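Local coordinates for heme oxygenase (mycobilin-producing) (PDB 6PLE), which breaks down heme by oxidative opening of its porphyrin ring, using an electron donor and oxygen, to give mycobilin and release free iron, at residues A[4-9]-A[52-57]. The protein carries 1 engineered substitution. Residues are numbered along the deposited sequence; the frame is centred on the assembly and turned at random.
Sequences VKINAI and FVVTHW. With BLA (biliverdine IX alpha), chain C.
With chi1 of Thr-55 at 78°, OG1 is turned between the backbone N and the carbonyl carbon, next to Lys-5 on the facing strand, where Thr-55 OG1 donates a long hydrogen bond (3.3 Å) to Lys-5 O. That bond uses an in-plane lone pair, while Thr-55 N gives Lys-5 O a second bond of 3.1 Å from a position tilted off the carbonyl plane; two donors thus grip one acceptor. Trp-57 NE1 points at Thr-55 OG1, but their separation is implausibly short, so a bond there is doubtful. The same torsion leaves the methyl group Thr-55 CG2 for the bilin, 3.3 Å from vinyl carbon CAB of biliverdin.

Asn-7, its CG anti to the backbone N (chi1 173°), carries its amide to the ligand: Asn-7 ND2 donates a nearly straight bond (2.9 Å, 166° at the hydrogen) to lactam oxygen OB of biliverdin. Val-53, paired with Asn-7 through two backbone hydrogen bonds, places CG1 against C4B of that ring and CG2 against Ile-9 CD1. Ile-9 CD1 in turn lies 3.6 Å from bilin C3D. Two antiparallel strands therefore supply one wall of the product pocket.

On the other face, away from the bilin, Ile-6, Ala-8, Val-54 and Phe-52 pack mainly through carbon, with the His-56 ring beside Val-4. Ile-6 CG2 and Ala-8 CB approach the Phe-52 ring obliquely, Ile-6 CG2 3.6 Å from Phe-52 CD2, and Val-4 CG2 sits 3.4 Å from His-56 CD2.

In the sheet of this ferredoxin-like fold of the dimeric alpha+beta barrel family, 4-9 and 52-57 are the two central strands, flanked by 89-93 and 36-42 respectively. Lys-5 NZ reaches salt bridges with Asp-60 and Glu-91, and helix 60-71 packs on the Lys-5 and Trp-57 end of the bilin-facing side, through Phe-63 and Ala-62.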
ATOM      1  N   VAL A   4      15.395   7.836  12.104  1.00 35.96           N
ATOM      2  CA  VAL A   4      15.282   8.367  10.749  1.00 35.49           C
ATOM      3  C   VAL A   4      14.673   7.286   9.885  1.00 33.24           C
ATOM      4  O   VAL A   4      15.098   6.131   9.953  1.00 34.75           O
ATOM      5  CB  VAL A   4      16.639   8.815  10.170  1.00 34.85           C
ATOM      6  CG1 VAL A   4      16.547   8.949   8.671  1.00 32.06           C
ATOM      7  CG2 VAL A   4      17.045  10.119  10.761  1.00 37.29           C
ATOM      8  N   LYS A   5      13.676   7.655   9.098  1.00 31.93           N
ATOM      9  CA  LYS A   5      13.040   6.784   8.127  1.00 28.64           C
ATOM     10  C   LYS A   5      13.378   7.323   6.757  1.00 33.77           C
ATOM     11  O   LYS A   5      13.027   8.461   6.445  1.00 38.12           O
ATOM     12  CB  LYS A   5      11.516   6.780   8.285  1.00 34.37           C
ATOM     13  CG  LYS A   5      10.900   5.703   9.158  1.00 34.94           C
ATOM     14  CD  LYS A   5      11.522   5.621  10.522  1.00 31.99           C
ATOM     15  CE  LYS A   5      10.794   4.583  11.336  1.00 29.77           C
ATOM     16  NZ  LYS A   5      11.678   3.684  12.131  1.00 30.44           N
ATOM     17  N   ILE A   6      13.992   6.502   5.911  1.00 33.16           N
ATOM     18  CA  ILE A   6      14.280   6.903   4.545  1.00 32.53           C
ATOM     19  C   ILE A   6      13.404   6.090   3.617  1.00 31.95           C
ATOM     20  O   ILE A   6      13.283   4.870   3.784  1.00 40.41           O
ATOM     21  CB  ILE A   6      15.765   6.734   4.208  1.00 36.27           C
ATOM     22  CG1 ILE A   6      16.573   7.729   5.055  1.00 34.11           C
ATOM     23  CG2 ILE A   6      15.964   6.930   2.714  1.00 28.44           C
ATOM     24  CD1 ILE A   6      18.005   7.882   4.604  1.00 32.44           C
ATOM     25  N   ASN A   7      12.782   6.767   2.653  1.00 30.37           N
ATOM     26  CA  ASN A   7      11.880   6.134   1.694  1.00 34.53           C
ATOM     27  C   ASN A   7      12.462   6.326   0.299  1.00 35.25           C
ATOM     28  O   ASN A   7      12.460   7.436  -0.241  1.00 34.03           O
ATOM     29  CB  ASN A   7      10.458   6.704   1.815  1.00 29.77           C
ATOM     30  CG  ASN A   7       9.512   6.196   0.728  1.00 36.07           C
ATOM     31  OD1 ASN A   7       9.846   5.305  -0.065  1.00 32.62           O
ATOM     32  ND2 ASN A   7       8.312   6.772   0.688  1.00 37.93           N
ATOM     33  N   ALA A   8      12.963   5.249  -0.287  1.00 34.20           N
ATOM     34  CA  ALA A   8      13.492   5.326  -1.644  1.00 34.08           C
ATOM     35  C   ALA A   8      12.335   5.157  -2.619  1.00 32.27           C
ATOM     36  O   ALA A   8      11.851   4.049  -2.837  1.00 37.14           O
ATOM     37  CB  ALA A   8      14.585   4.287  -1.856  1.00 26.76           C
ATOM     38  N   ILE A   9      11.855   6.260  -3.185  1.00 32.51           N
ATOM     39  CA  ILE A   9      10.713   6.227  -4.090  1.00 31.99           C
ATOM     40  C   ILE A   9      11.207   6.067  -5.522  1.00 38.29           C
ATOM     41  O   ILE A   9      12.133   6.766  -5.947  1.00 39.55           O
ATOM     42  CB  ILE A   9       9.852   7.492  -3.930  1.00 34.17           C
ATOM     43  CG1 ILE A   9       9.263   7.565  -2.515  1.00 35.93           C
ATOM     44  CG2 ILE A   9       8.734   7.493  -4.934  1.00 29.78           C
ATOM     45  CD1 ILE A   9       8.153   8.610  -2.356  1.00 32.03           C
ATOM     46  N   PHE A  52      14.710  10.281  -2.531  1.00 35.62           N
ATOM     47  CA  PHE A  52      14.776   9.900  -1.132  1.00 32.27           C
ATOM     48  C   PHE A  52      13.909  10.857  -0.344  1.00 30.46           C
ATOM     49  O   PHE A  52      13.935  12.062  -0.599  1.00 33.92           O
ATOM     50  CB  PHE A  52      16.204   9.894  -0.613  1.00 27.96           C
ATOM     51  CG  PHE A  52      16.944   8.637  -0.944  1.00 32.08           C
ATOM     52  CD1 PHE A  52      16.677   7.958  -2.124  1.00 28.84           C
ATOM     53  CD2 PHE A  52      17.908   8.132  -0.085  1.00 30.06           C
ATOM     54  CE1 PHE A  52      17.350   6.809  -2.445  1.00 28.86           C
ATOM     55  CE2 PHE A  52      18.591   6.975  -0.404  1.00 34.59           C
ATOM     56  CZ  PHE A  52      18.313   6.313  -1.585  1.00 32.17           C
ATOM     57  N   VAL A  53      13.100  10.305   0.553  1.00 31.71           N
ATOM     58  CA  VAL A  53      12.386  11.060   1.569  1.00 31.57           C
ATOM     59  C   VAL A  53      13.070  10.757   2.879  1.00 33.61           C
ATOM     60  O   VAL A  53      12.940   9.645   3.399  1.00 38.58           O
ATOM     61  CB  VAL A  53      10.900  10.688   1.665  1.00 35.61           C
ATOM     62  CG1 VAL A  53      10.163  11.757   2.487  1.00 36.02           C
ATOM     63  CG2 VAL A  53      10.256  10.484   0.293  1.00 28.38           C
ATOM     64  N   VAL A  54      13.757  11.739   3.445  1.00 36.67           N
ATOM     65  CA  VAL A  54      14.437  11.577   4.725  1.00 36.15           C
ATOM     66  C   VAL A  54      13.609  12.283   5.785  1.00 38.08           C
ATOM     67  O   VAL A  54      13.377  13.490   5.685  1.00 41.27           O
ATOM     68  CB  VAL A  54      15.864  12.139   4.683  1.00 30.19           C
ATOM     69  CG1 VAL A  54      16.581  11.788   5.925  1.00 24.91           C
ATOM     70  CG2 VAL A  54      16.605  11.627   3.448  1.00 30.77           C
ATOM     71  N   THR A  55      13.150  11.529   6.785  1.00 38.29           N
ATOM     72  CA  THR A  55      12.293  12.032   7.857  1.00 35.51           C
ATOM     73  C   THR A  55      12.937  11.706   9.195  1.00 34.43           C
ATOM     74  O   THR A  55      13.402  10.586   9.395  1.00 40.89           O
ATOM     75  CB  THR A  55      10.887  11.397   7.798  1.00 35.50           C
ATOM     76  OG1 THR A  55      10.926  10.068   8.342  1.00 33.01           O
ATOM     77  CG2 THR A  55      10.393  11.296   6.375  1.00 34.30           C
ATOM     78  N   HIS A  56      12.977  12.670  10.112  1.00 38.34           N
ATOM     79  CA  HIS A  56      13.436  12.410  11.474  1.00 37.28           C
ATOM     80  C   HIS A  56      12.237  12.384  12.415  1.00 34.43           C
ATOM     81  O   HIS A  56      11.191  12.969  12.121  1.00 33.47           O
ATOM     82  CB  HIS A  56      14.457  13.458  11.943  1.00 41.71           C
ATOM     83  CG  HIS A  56      15.597  13.666  10.990  1.00 43.44           C
ATOM     84  ND1 HIS A  56      15.420  14.130   9.699  1.00 39.91           N
ATOM     85  CD2 HIS A  56      16.929  13.474  11.140  1.00 40.17           C
ATOM     86  CE1 HIS A  56      16.591  14.214   9.096  1.00 36.09           C
ATOM     87  NE2 HIS A  56      17.523  13.815   9.946  1.00 47.53           N
ATOM     88  N   TRP A  57      12.383  11.658  13.526  1.00 31.92           N
ATOM     89  CA  TRP A  57      11.317  11.497  14.502  1.00 30.95           C
ATOM     90  C   TRP A  57      11.936  11.292  15.873  1.00 34.44           C
ATOM     91  O   TRP A  57      13.054  10.786  15.994  1.00 31.02           O
ATOM     92  CB  TRP A  57      10.394  10.319  14.191  1.00 31.00           C
ATOM     93  CG  TRP A  57       9.946  10.227  12.787  1.00 30.82           C
ATOM     94  CD1 TRP A  57      10.668   9.764  11.723  1.00 35.92           C
ATOM     95  CD2 TRP A  57       8.659  10.571  12.276  1.00 36.36           C
ATOM     96  NE1 TRP A  57       9.912   9.808  10.576  1.00 34.81           N
ATOM     97  CE2 TRP A  57       8.676  10.305  10.886  1.00 34.11           C
ATOM     98  CE3 TRP A  57       7.492  11.090  12.850  1.00 34.29           C
ATOM     99  CZ2 TRP A  57       7.580  10.548  10.072  1.00 33.72           C
ATOM    100  CZ3 TRP A  57       6.399  11.307  12.036  1.00 36.54           C
ATOM    101  CH2 TRP A  57       6.443  11.032  10.670  1.00 33.46           C
TER
HETATM  102  CHA BLA C 301       4.229  10.685  -1.895  1.00 41.61           C
HETATM  103  NA  BLA C 301       4.552  11.342   0.572  1.00 32.66           N
HETATM  104  C1A BLA C 301       4.170  11.628  -0.685  1.00 37.33           C
HETATM  105  C2A BLA C 301       3.726  12.907  -0.741  1.00 37.56           C
HETATM  106  C3A BLA C 301       3.835  13.424   0.517  1.00 35.12           C
HETATM  107  C4A BLA C 301       4.353  12.432   1.336  1.00 27.07           C
HETATM  108  CMA BLA C 301       3.470  14.843   0.935  1.00 41.44           C
HETATM  109  CAA BLA C 301       3.230  13.518  -2.055  1.00 38.25           C
HETATM  110  CBA BLA C 301       1.711  13.323  -2.217  1.00 40.59           C
HETATM  111  CGA BLA C 301       1.390  12.142  -3.139  1.00 46.17           C
HETATM  112  O1A BLA C 301       1.859  12.041  -4.302  1.00 42.74           O
HETATM  113  O2A BLA C 301       0.616  11.251  -2.728  1.00 48.84           O
HETATM  114  CHB BLA C 301       4.703  12.446   2.849  1.00 31.18           C
HETATM  115  NB  BLA C 301       6.145  10.362   2.406  1.00 31.65           N
HETATM  116  C1B BLA C 301       5.545  11.485   3.282  1.00 33.40           C
HETATM  117  C2B BLA C 301       6.101  11.250   4.653  1.00 35.12           C
HETATM  118  C3B BLA C 301       6.951  10.105   4.629  1.00 28.81           C
HETATM  119  C4B BLA C 301       7.030   9.489   3.273  1.00 31.24           C
HETATM  120  CMB BLA C 301       5.813  12.099   5.905  1.00 33.71           C
HETATM  121  OB  BLA C 301       7.631   8.533   2.931  1.00 29.68           O
HETATM  122  CAB BLA C 301       7.699   9.539   5.824  1.00 34.74           C
HETATM  123  CBB BLA C 301       7.029   8.924   6.779  1.00 38.08           C
HETATM  124  NC  BLA C 301       4.448   7.655   2.356  1.00 34.70           N
HETATM  125  C1C BLA C 301       4.628   7.393   3.866  1.00 36.05           C
HETATM  126  C2C BLA C 301       5.188   6.016   3.997  1.00 29.16           C
HETATM  127  C3C BLA C 301       5.362   5.435   2.704  1.00 38.02           C
HETATM  128  C4C BLA C 301       4.917   6.379   1.637  1.00 34.75           C
HETATM  129  CMC BLA C 301       5.520   5.349   5.334  1.00 34.22           C
HETATM  130  OC  BLA C 301       4.368   8.140   4.747  1.00 44.63           O
HETATM  131  CAC BLA C 301       5.905   4.044   2.349  1.00 33.43           C
HETATM  132  CBC BLA C 301       7.112   3.667   2.680  1.00 33.21           C
HETATM  133  CHD BLA C 301       4.988   6.112   0.339  1.00 32.30           C
HETATM  134  ND  BLA C 301       4.598   8.649  -0.372  1.00 33.35           N
HETATM  135  C1D BLA C 301       4.803   7.224  -0.703  1.00 29.76           C
HETATM  136  C2D BLA C 301       4.759   7.024  -2.183  1.00 34.37           C
HETATM  137  C3D BLA C 301       4.546   8.355  -2.775  1.00 30.96           C
HETATM  138  C4D BLA C 301       4.440   9.382  -1.680  1.00 34.74           C
HETATM  139  CMD BLA C 301       4.919   5.697  -2.944  1.00 34.14           C
HETATM  140  CAD BLA C 301       4.389   8.742  -4.236  1.00 39.34           C
HETATM  141  CBD BLA C 301       2.881   8.975  -4.378  1.00 41.89           C
HETATM  142  CGD BLA C 301       2.498   9.178  -5.837  1.00 46.30           C
HETATM  143  O1D BLA C 301       2.768   8.289  -6.679  1.00 52.70           O
HETATM  144  O2D BLA C 301       1.905  10.231  -6.185  1.00 46.68           O